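Local coordinates for endosialidase (PDB 4HIZ), which hydrolyses polysialic acid, cleaving internal alpha-2,8 and alpha-2,9 linkages through the sialidase fold of a phage phi92 protein assembled as a trimer, at residues 95-100 with 478-483; 475-478 with 483-486. All coordinates share one frame; numbering follows the deposited sequence.

Interaction 1. Residues 95-100 with 478-483; sequences NVIYAP and CVKDGW. With EDO (1,2-ethanediol), chain R; EDO (1,2-ethanediol), chain L.
Ile97 meets Cys478, and Asn95 meets Lys480, where two separate sheets of the beta-propeller domain face each other: 96-100 belongs to one, while 478-480 runs into the type II' turn from Lys480 to Trp483 that tips a hairpin of the other. The apolar part is small. Ile97 puts its branch methyl CG2 3.9 Å from Cys478 SG, and its CG1 lies more loosely, 4.3 Å from Lys480 CD. Val92, on the strand paired with 96-104, also packs on both Cys478 and Lys480.

Lys480 then supplies the long arm. Its chain runs straight out as far as CE, passing Asn95 so that CE sits 3.3 Å from the backbone O of Asn95, and a bend at the last torsion (chi4 -66°) turns NZ aside to its polar partners. There Lys480 NZ forms a salt bridge with Asp481 OD2 at 2.9 Å, nearly in line with that oxygen's C-O bond. Asp122 gives a second salt bridge, and Tyr433 of a second subunit a hydrogen bond, which links this corner to that neighbouring subunit.

Solvent completes the crossing. Water 1 accepts from Lys480 NZ and donates to Asn95 OD1 at 2.8 Å. An ethanediol, probably from the crystallisation liquor, also spans the gap: its O2 bonds weakly to Asp481 OD2, while its O1 accepts a hydrogen bond from Asn95 N at 2.8 Å.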
ATOM      1  N   ASN A  95     -16.750  17.662  11.344  1.00 10.72           N
ATOM      2  CA  ASN A  95     -16.955  16.196  11.207  1.00 10.36           C
ATOM      3  C   ASN A  95     -15.703  15.368  10.998  1.00 11.13           C
ATOM      4  O   ASN A  95     -15.812  14.149  10.861  1.00 12.56           O
ATOM      5  CB  ASN A  95     -17.962  15.855  10.098  1.00 11.14           C
ATOM      6  CG  ASN A  95     -19.291  16.573  10.291  1.00 12.84           C
ATOM      7  OD1 ASN A  95     -19.814  16.631  11.414  1.00 14.98           O
ATOM      8  ND2 ASN A  95     -19.827  17.153   9.207  1.00 12.91           N
ATOM      9  N   VAL A  96     -14.550  16.005  10.940  1.00  9.92           N
ATOM     10  CA  VAL A  96     -13.287  15.274  10.693  1.00  9.96           C
ATOM     11  C   VAL A  96     -12.490  15.237  11.976  1.00 10.78           C
ATOM     12  O   VAL A  96     -12.392  16.251  12.671  1.00 11.06           O
ATOM     13  CB  VAL A  96     -12.474  15.963   9.575  1.00 10.54           C
ATOM     14  CG1 VAL A  96     -11.105  15.314   9.384  1.00 10.66           C
ATOM     15  CG2 VAL A  96     -13.280  15.930   8.261  1.00 10.97           C
ATOM     16  N   ILE A  97     -11.922  14.074  12.311  1.00  9.65           N
ATOM     17  CA  ILE A  97     -11.069  13.966  13.502  1.00 10.61           C
ATOM     18  C   ILE A  97      -9.611  14.154  13.085  1.00 10.68           C
ATOM     19  O   ILE A  97      -9.122  13.469  12.184  1.00 11.00           O
ATOM     20  CB  ILE A  97     -11.237  12.582  14.171  1.00 10.95           C
ATOM     21  CG1 ILE A  97     -12.717  12.318  14.482  1.00 12.39           C
ATOM     22  CG2 ILE A  97     -10.375  12.484  15.473  1.00 10.67           C
ATOM     23  CD1 ILE A  97     -13.030  10.816  14.644  1.00 14.10           C
ATOM     24  N   TYR A  98      -8.918  15.090  13.745  1.00 10.10           N
ATOM     25  CA  TYR A  98      -7.516  15.371  13.458  1.00 10.45           C
ATOM     26  C   TYR A  98      -6.629  14.885  14.589  1.00 10.60           C
ATOM     27  O   TYR A  98      -6.873  15.183  15.773  1.00 10.99           O
ATOM     28  CB  TYR A  98      -7.279  16.884  13.309  1.00  9.87           C
ATOM     29  CG  TYR A  98      -7.968  17.488  12.084  1.00 10.27           C
ATOM     30  CD1 TYR A  98      -9.345  17.777  12.083  1.00 10.53           C
ATOM     31  CD2 TYR A  98      -7.226  17.810  10.954  1.00 12.12           C
ATOM     32  CE1 TYR A  98      -9.943  18.353  10.978  1.00 12.20           C
ATOM     33  CE2 TYR A  98      -7.825  18.369   9.825  1.00 13.32           C
ATOM     34  CZ  TYR A  98      -9.177  18.650   9.857  1.00 13.67           C
ATOM     35  OH  TYR A  98      -9.747  19.204   8.742  1.00 14.12           O
ATOM     36  N   ALA A  99      -5.605  14.126  14.219  1.00 10.42           N
ATOM     37  CA  ALA A  99      -4.613  13.639  15.182  1.00  9.41           C
ATOM     38  C   ALA A  99      -3.218  14.144  14.766  1.00 10.75           C
ATOM     39  O   ALA A  99      -2.459  13.464  14.025  1.00  9.89           O
ATOM     40  CB  ALA A  99      -4.621  12.061  15.227  1.00 10.11           C
ATOM     41  N   PRO A 100      -2.849  15.344  15.240  1.00 10.59           N
ATOM     42  CA  PRO A 100      -1.519  15.859  14.948  1.00  9.39           C
ATOM     43  C   PRO A 100      -0.502  15.178  15.858  1.00  8.65           C
ATOM     44  O   PRO A 100      -0.852  14.716  16.950  1.00  9.65           O
ATOM     45  CB  PRO A 100      -1.622  17.358  15.322  1.00  9.75           C
ATOM     46  CG  PRO A 100      -3.141  17.624  15.396  1.00 10.72           C
ATOM     47  CD  PRO A 100      -3.666  16.322  15.976  1.00 10.62           C
ATOM     48  N   CYS A 478      -9.959  13.728  22.389  1.00  9.48           N
ATOM     49  CA  CYS A 478     -10.946  14.617  21.776  1.00 10.50           C
ATOM     50  C   CYS A 478     -12.283  13.882  21.664  1.00 11.23           C
ATOM     51  O   CYS A 478     -12.374  12.682  21.958  1.00 11.87           O
ATOM     52  CB  CYS A 478     -10.474  15.096  20.384  1.00 12.29           C
ATOM     53  SG  CYS A 478     -10.214  13.718  19.209  1.00 13.79           S
ATOM     54  N   VAL A 479     -13.334  14.604  21.258  1.00 11.10           N
ATOM     55  CA  VAL A 479     -14.669  14.011  21.241  1.00 11.13           C
ATOM     56  C   VAL A 479     -15.373  14.390  19.971  1.00 10.76           C
ATOM     57  O   VAL A 479     -15.292  15.549  19.522  1.00 13.45           O
ATOM     58  CB  VAL A 479     -15.499  14.549  22.463  1.00 12.41           C
ATOM     59  CG1 VAL A 479     -16.997  14.190  22.367  1.00 14.26           C
ATOM     60  CG2 VAL A 479     -14.920  13.984  23.766  1.00 12.55           C
ATOM     61  N   LYS A 480     -16.100  13.436  19.397  1.00 10.39           N
ATOM     62  CA  LYS A 480     -17.008  13.748  18.282  1.00 10.81           C
ATOM     63  C   LYS A 480     -18.339  13.086  18.539  1.00 12.38           C
ATOM     64  O   LYS A 480     -18.431  11.881  18.575  1.00 12.87           O
ATOM     65  CB  LYS A 480     -16.449  13.307  16.926  1.00 11.69           C
ATOM     66  CG  LYS A 480     -17.445  13.618  15.760  1.00 12.42           C
ATOM     67  CD  LYS A 480     -16.934  13.161  14.399  1.00 14.79           C
ATOM     68  CE  LYS A 480     -17.987  13.413  13.295  1.00 16.25           C
ATOM     69  NZ  LYS A 480     -19.173  12.565  13.498  1.00 17.54           N
ATOM     70  N   ASP A 481     -19.374  13.896  18.756  1.00 14.55           N
ATOM     71  CA  ASP A 481     -20.718  13.376  19.012  1.00 15.91           C
ATOM     72  C   ASP A 481     -20.702  12.350  20.146  1.00 15.37           C
ATOM     73  O   ASP A 481     -20.210  12.640  21.250  1.00 16.53           O
ATOM     74  CB  ASP A 481     -21.348  12.828  17.697  1.00 19.00           C
ATOM     75  CG  ASP A 481     -21.461  13.920  16.614  1.00 24.29           C
ATOM     76  OD1 ASP A 481     -22.072  14.976  16.899  1.00 26.86           O
ATOM     77  OD2 ASP A 481     -20.912  13.758  15.491  1.00 26.74           O
ATOM     78  N   GLY A 482     -21.148  11.139  19.849  1.00 14.60           N
ATOM     79  CA  GLY A 482     -21.243  10.098  20.864  1.00 13.56           C
ATOM     80  C   GLY A 482     -20.019   9.244  21.104  1.00 12.72           C
ATOM     81  O   GLY A 482     -20.119   8.230  21.789  1.00 12.95           O
ATOM     82  N   TRP A 483     -18.874   9.664  20.574  1.00 11.71           N
ATOM     83  CA  TRP A 483     -17.642   8.925  20.762  1.00 10.66           C
ATOM     84  C   TRP A 483     -16.542   9.819  21.326  1.00 10.61           C
ATOM     85  O   TRP A 483     -16.380  10.981  20.922  1.00 11.88           O
ATOM     86  CB  TRP A 483     -17.134   8.407  19.405  1.00 11.57           C
ATOM     87  CG  TRP A 483     -17.916   7.336  18.721  1.00 13.10           C
ATOM     88  CD1 TRP A 483     -18.572   7.442  17.517  1.00 14.54           C
ATOM     89  CD2 TRP A 483     -18.061   5.981  19.153  1.00 12.52           C
ATOM     90  NE1 TRP A 483     -19.108   6.211  17.173  1.00 14.66           N
ATOM     91  CE2 TRP A 483     -18.832   5.308  18.178  1.00 13.78           C
ATOM     92  CE3 TRP A 483     -17.643   5.280  20.298  1.00 12.66           C
ATOM     93  CZ2 TRP A 483     -19.161   3.945  18.294  1.00 13.80           C
ATOM     94  CZ3 TRP A 483     -17.974   3.918  20.423  1.00 12.99           C
ATOM     95  CH2 TRP A 483     -18.731   3.269  19.420  1.00 13.04           C
TER
HETATM   96  C1  EDO R 812     -18.251  17.832  14.887  1.00 37.07           C
HETATM   97  O1  EDO R 812     -17.681  18.587  13.820  1.00 30.82           O
HETATM   98  C2  EDO R 812     -19.091  16.673  14.378  1.00 41.47           C
HETATM   99  O2  EDO R 812     -20.141  16.446  15.318  1.00 46.13           O
HETATM  100  C1  EDO L 806     -13.419  18.906  19.563  1.00 29.27           C
HETATM  101  O1  EDO L 806     -12.080  19.314  19.297  1.00 21.85           O
HETATM  102  C2  EDO L 806     -13.636  18.441  21.005  1.00 31.02           C
HETATM  103  O2  EDO L 806     -12.683  17.449  21.331  1.00 26.18           O
HETATM  104  O   HOH W   1     -21.110  14.197  12.055  1.00 25.09           O

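Interaction 2. Residues 475-478 with 483-486; sequences GSVC and WLYY. With NA (sodium ion), chain B.
Val477 and Tyr486 both hold their first side-chain branch trans to the backbone nitrogen (chi1 169° for CG1 of Val477, 170° for CG of Tyr486), which sends the tyrosine ring back along the partner strand toward Gly475 and turns the two valine methyls to different neighbours. CG2 of Val477 lies 3.9 Å from Tyr486 CD1, the two side chains crossing at about a right angle, while its CG1 packs 4.0 Å from Leu484 CG. Further along, Tyr486 CE1 comes to 4.1 Å from the CA of Gly475, where no side chain stands between ring and backbone. The phenol OH of Tyr486 is hydrogen-bonded to Thr413, and water 2, in the plane of the ring, joins it to Gly475 N.

On the other face lie Cys478 and Tyr485. Their backbones exchange both bonds of a hydrogen-bonded pair: Cys478 N reaches Tyr485 O at 3.0 Å, and Tyr485 N meets Cys478 O at 2.8 Å with a fairly straight N-H...O angle of 165°. Cys478 SG looks obliquely at the Tyr485 ring, 5.2 Å from its centroid, while Cys478 O lies at the ring's edge. Tyr485 OH is bonded to the backbone O of Asp122.

Val477 O points outward from the pairing and binds sodium at 2.7 Å, alongside Thr90 O and water 3. Altogether this is an antiparallel beta hairpin, with 473-480 as one of the two edge strands, within this chain, of a four-stranded propeller sheet and a metal ion docked on its outer edge.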
ATOM      1  N   GLY A 475      -0.256  11.118  24.992  1.00 10.05           N
ATOM      2  CA  GLY A 475      -1.439  11.158  24.125  1.00  9.17           C
ATOM      3  C   GLY A 475      -2.321  12.388  24.317  1.00 10.07           C
ATOM      4  O   GLY A 475      -1.921  13.412  24.885  1.00 11.16           O
ATOM      5  N   SER A 476      -3.531  12.262  23.781  1.00  9.04           N
ATOM      6  CA  SER A 476      -4.423  13.425  23.694  1.00  9.74           C
ATOM      7  C   SER A 476      -5.848  12.905  23.580  1.00  9.94           C
ATOM      8  O   SER A 476      -6.071  11.784  23.073  1.00 11.31           O
ATOM      9  CB  SER A 476      -4.004  14.198  22.449  1.00 11.00           C
ATOM     10  OG  SER A 476      -4.775  15.374  22.288  1.00 12.57           O
ATOM     11  N   VAL A 477      -6.822  13.690  24.051  1.00  9.48           N
ATOM     12  CA  VAL A 477      -8.230  13.259  24.007  1.00  9.51           C
ATOM     13  C   VAL A 477      -9.071  14.247  23.245  1.00  9.87           C
ATOM     14  O   VAL A 477      -8.957  15.475  23.449  1.00 10.81           O
ATOM     15  CB  VAL A 477      -8.793  13.112  25.452  1.00 10.08           C
ATOM     16  CG1 VAL A 477     -10.351  12.923  25.456  1.00 10.20           C
ATOM     17  CG2 VAL A 477      -8.049  11.922  26.177  1.00 10.64           C
ATOM     18  N   CYS A 478      -9.959  13.728  22.389  1.00  9.48           N
ATOM     19  CA  CYS A 478     -10.946  14.617  21.776  1.00 10.50           C
ATOM     20  C   CYS A 478     -12.283  13.882  21.664  1.00 11.23           C
ATOM     21  O   CYS A 478     -12.374  12.682  21.958  1.00 11.87           O
ATOM     22  CB  CYS A 478     -10.474  15.096  20.384  1.00 12.29           C
ATOM     23  SG  CYS A 478     -10.214  13.718  19.209  1.00 13.79           S
ATOM     24  N   TRP A 483     -18.874   9.664  20.574  1.00 11.71           N
ATOM     25  CA  TRP A 483     -17.642   8.925  20.762  1.00 10.66           C
ATOM     26  C   TRP A 483     -16.542   9.819  21.326  1.00 10.61           C
ATOM     27  O   TRP A 483     -16.380  10.981  20.922  1.00 11.88           O
ATOM     28  CB  TRP A 483     -17.134   8.407  19.405  1.00 11.57           C
ATOM     29  CG  TRP A 483     -17.916   7.336  18.721  1.00 13.10           C
ATOM     30  CD1 TRP A 483     -18.572   7.442  17.517  1.00 14.54           C
ATOM     31  CD2 TRP A 483     -18.061   5.981  19.153  1.00 12.52           C
ATOM     32  NE1 TRP A 483     -19.108   6.211  17.173  1.00 14.66           N
ATOM     33  CE2 TRP A 483     -18.832   5.308  18.178  1.00 13.78           C
ATOM     34  CE3 TRP A 483     -17.643   5.280  20.298  1.00 12.66           C
ATOM     35  CZ2 TRP A 483     -19.161   3.945  18.294  1.00 13.80           C
ATOM     36  CZ3 TRP A 483     -17.974   3.918  20.423  1.00 12.99           C
ATOM     37  CH2 TRP A 483     -18.731   3.269  19.420  1.00 13.04           C
ATOM     38  N   LEU A 484     -15.788   9.284  22.276  1.00 10.09           N
ATOM     39  CA  LEU A 484     -14.605   9.965  22.813  1.00 10.59           C
ATOM     40  C   LEU A 484     -13.369   9.185  22.296  1.00 10.67           C
ATOM     41  O   LEU A 484     -13.431   7.966  22.152  1.00 11.45           O
ATOM     42  CB  LEU A 484     -14.690   9.915  24.340  1.00 11.57           C
ATOM     43  CG  LEU A 484     -13.431  10.404  25.087  1.00 12.73           C
ATOM     44  CD1 LEU A 484     -13.840  11.025  26.460  1.00 13.55           C
ATOM     45  CD2 LEU A 484     -12.400   9.284  25.306  1.00 13.15           C
ATOM     46  N   TYR A 485     -12.278   9.886  21.998  1.00  9.82           N
ATOM     47  CA  TYR A 485     -11.061   9.273  21.458  1.00  9.23           C
ATOM     48  C   TYR A 485      -9.874   9.618  22.355  1.00 10.14           C
ATOM     49  O   TYR A 485      -9.582  10.798  22.579  1.00 11.01           O
ATOM     50  CB  TYR A 485     -10.756   9.803  20.056  1.00  9.71           C
ATOM     51  CG  TYR A 485     -11.928   9.577  19.115  1.00 10.17           C
ATOM     52  CD1 TYR A 485     -12.987  10.499  19.060  1.00 10.64           C
ATOM     53  CD2 TYR A 485     -11.991   8.455  18.284  1.00 11.34           C
ATOM     54  CE1 TYR A 485     -14.090  10.311  18.237  1.00 11.34           C
ATOM     55  CE2 TYR A 485     -13.075   8.273  17.452  1.00 11.87           C
ATOM     56  CZ  TYR A 485     -14.103   9.185  17.429  1.00 10.91           C
ATOM     57  OH  TYR A 485     -15.206   8.972  16.593  1.00 11.84           O
ATOM     58  N   TYR A 486      -9.202   8.582  22.856  1.00  8.67           N
ATOM     59  CA  TYR A 486      -7.879   8.779  23.461  1.00  9.10           C
ATOM     60  C   TYR A 486      -6.894   8.322  22.408  1.00  9.96           C
ATOM     61  O   TYR A 486      -6.878   7.132  22.047  1.00 10.27           O
ATOM     62  CB  TYR A 486      -7.751   7.959  24.745  1.00  9.31           C
ATOM     63  CG  TYR A 486      -6.334   7.872  25.352  1.00  8.92           C
ATOM     64  CD1 TYR A 486      -5.550   9.003  25.514  1.00  9.88           C
ATOM     65  CD2 TYR A 486      -5.791   6.643  25.756  1.00  9.06           C
ATOM     66  CE1 TYR A 486      -4.308   8.955  26.099  1.00  9.83           C
ATOM     67  CE2 TYR A 486      -4.531   6.556  26.340  1.00  9.53           C
ATOM     68  CZ  TYR A 486      -3.791   7.728  26.501  1.00  9.29           C
ATOM     69  OH  TYR A 486      -2.540   7.661  27.069  1.00  9.36           O
TER
HETATM   70 NA    NA B 826      -8.590  17.837  22.237  1.00 44.46          NA
HETATM   71  O   HOH W   2      -1.234  10.073  27.498  1.00 14.79           O
HETATM   72  O   HOH W   3     -10.342  20.071  22.458  1.00 47.01           O

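In the fold
Interactions 1 and 2 share Cys478, Trp483 and the hairpin 473-490, and their centres are about 7 Å apart. Interaction 2 is part of the pairing within the hairpin; interaction 1 sets its turn end against the sheet holding 96-104. They meet directly where Ile97 CD1 comes within 3.4 Å of Tyr485 CZ. Asp122 serves both, its carboxylate pairing with Lys480 and its backbone O with Tyr485 OH. Sodium bridges the same seam: Val477 of one sheet and Thr90, just before strand 91-93 of the other, both bind it, about 4 Å from the Cys478 side chain. None of the residues in these segments belongs to the glycan pockets seen in the crystal, which is consistent with purely structural packing.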